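Local coordinates for protein GH26C (Muricauda sp. MAR_2010_75, PDB 6Q78) that probably hydrolyses beta-1,4-mannosidic linkages in mannans, as a family 26 glycoside hydrolase of the endo-mannanase class, at residues Trp373-Tyr376 / Cys381-Val384. Numbering follows the deposited sequence.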
loop_
_atom_site.group_PDB
_atom_site.type_symbol
_atom_site.label_atom_id
_atom_site.label_comp_id
_atom_site.label_asym_id
_atom_site.label_seq_id
_atom_site.Cartn_x
_atom_site.Cartn_y
_atom_site.Cartn_z
ATOM N N TRP A 373 2.763 8.619 3.168
ATOM C CA TRP A 373 3.614 8.780 2.001
ATOM C C TRP A 373 5.023 9.191 2.437
ATOM O O TRP A 373 5.292 9.395 3.620
ATOM C CB TRP A 373 2.978 9.736 0.977
ATOM C CG TRP A 373 3.492 9.520 -0.404
ATOM C CD1 TRP A 373 4.132 10.440 -1.190
ATOM C CD2 TRP A 373 3.426 8.304 -1.183
ATOM N NE1 TRP A 373 4.487 9.878 -2.393
ATOM C CE2 TRP A 373 4.061 8.575 -2.423
ATOM C CE3 TRP A 373 2.883 7.030 -0.956
ATOM C CZ2 TRP A 373 4.188 7.609 -3.432
ATOM C CZ3 TRP A 373 3.014 6.065 -1.963
ATOM C CH2 TRP A 373 3.668 6.367 -3.181
ATOM N N TYR A 374 5.942 9.293 1.483
ATOM C CA TYR A 374 7.332 9.556 1.840
ATOM C C TYR A 374 7.556 11.010 2.272
ATOM O O TYR A 374 6.810 11.935 1.906
ATOM C CB TYR A 374 8.329 9.132 0.755
ATOM C CG TYR A 374 8.094 9.575 -0.672
ATOM C CD1 TYR A 374 8.099 10.918 -1.035
ATOM C CD2 TYR A 374 7.918 8.623 -1.674
ATOM C CE1 TYR A 374 7.932 11.301 -2.386
ATOM C CE2 TYR A 374 7.756 8.997 -2.999
ATOM C CZ TYR A 374 7.766 10.311 -3.336
ATOM O OH TYR A 374 7.594 10.675 -4.673
ATOM N N ASN A 375 8.627 11.206 3.034
ATOM C CA ASN A 375 9.208 12.537 3.240
ATOM C C ASN A 375 10.241 12.784 2.157
ATOM O O ASN A 375 10.942 11.861 1.753
ATOM C CB ASN A 375 9.934 12.567 4.591
ATOM C CG ASN A 375 8.994 12.537 5.798
ATOM O OD1 ASN A 375 7.786 12.753 5.698
ATOM N ND2 ASN A 375 9.582 12.267 6.973
ATOM N N TYR A 376 10.333 14.026 1.678
ATOM C CA TYR A 376 11.211 14.287 0.542
ATOM C C TYR A 376 11.574 15.764 0.499
ATOM O O TYR A 376 10.686 16.617 0.517
ATOM C CB TYR A 376 10.468 13.912 -0.756
ATOM C CG TYR A 376 11.275 14.133 -2.015
ATOM C CD1 TYR A 376 12.273 13.247 -2.388
ATOM C CD2 TYR A 376 11.033 15.222 -2.826
ATOM C CE1 TYR A 376 13.017 13.452 -3.548
ATOM C CE2 TYR A 376 11.765 15.432 -3.979
ATOM C CZ TYR A 376 12.748 14.539 -4.332
ATOM O OH TYR A 376 13.471 14.757 -5.489
ATOM N N CYS A 381 5.554 14.452 5.782
ATOM C CA CYS A 381 4.304 14.102 6.425
ATOM C C CYS A 381 4.498 13.303 7.700
ATOM O O CYS A 381 3.511 12.984 8.363
ATOM C CB CYS A 381 3.337 13.394 5.464
ATOM S SG CYS A 381 3.880 11.757 4.934
ATOM N N THR A 382 5.739 12.957 8.050
ATOM C CA THR A 382 6.034 12.570 9.423
ATOM C C THR A 382 7.211 13.421 9.884
ATOM O O THR A 382 8.150 13.670 9.114
ATOM C CB THR A 382 6.393 11.065 9.548
ATOM O OG1 THR A 382 7.560 10.764 8.761
ATOM C CG2 THR A 382 5.202 10.166 9.152
ATOM N N PRO A 383 7.180 13.914 11.124
ATOM C CA PRO A 383 8.186 14.892 11.557
ATOM C C PRO A 383 9.464 14.218 12.037
ATOM O O PRO A 383 9.511 13.009 12.307
ATOM C CB PRO A 383 7.498 15.596 12.735
ATOM C CG PRO A 383 6.643 14.501 13.339
ATOM C CD PRO A 383 6.081 13.773 12.094
ATOM N N VAL A 384 10.519 15.028 12.101
ATOM C CA VAL A 384 11.747 14.637 12.790
ATOM C C VAL A 384 11.921 15.635 13.931
ATOM O O VAL A 384 11.219 16.659 13.970
ATOM C CB VAL A 384 12.957 14.587 11.839
ATOM C CG1 VAL A 384 12.745 13.513 10.728
ATOM C CG2 VAL A 384 13.282 15.951 11.282
#
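N375 reaches across to the backbone of C381 and T382 and ties together two parts of one loop region of the TIM barrel. Residues 373-376 follow barrel strand 369-372. Residues 381-384 return after the short strand 379-380, so the link closes the excursion that leaves the barrel at the C-terminal end of strand 369-372.

From CB, the N375 side chain swings beside its own backbone N (chi1 -71°), which carries the amide over to the second segment. N375 CG lies 3.6 Å from T382 O. OD1 accepts two backbone N-H groups. C381 N is 2.8 Å from N375 OD1 and approaches tilted out of the carbonyl plane. T382 N, 3.1 Å from N375 OD1, lies in that plane on a lone pair, and its N-H points almost straight at the oxygen (169°). N375 ND2 donates to T382 O at 2.9 Å and to T382 OG1 at 3.1 Å. Both bonds are bent (136°) and probably share one N-H, leaving the other for D101 OD2. Both acceptors sit out of the N375 amide plane. T382 OG1 also bonds Q85 of strand 81-86.

With both ends of the amide engaged, its rotation is probably fixed. With an alanine here, the N-H groups of C381 and T382 would probably lose the acceptor they share, and T382 O, T382 OG1 and D101 the ND2 donor.

W373 lies beside a bound Tris molecule, and its NE1 stands over the centre of the Y374 ring. C381 SG comes 3.0 Å from W373 O, which accepts a hydrogen bond from Q85 NE2.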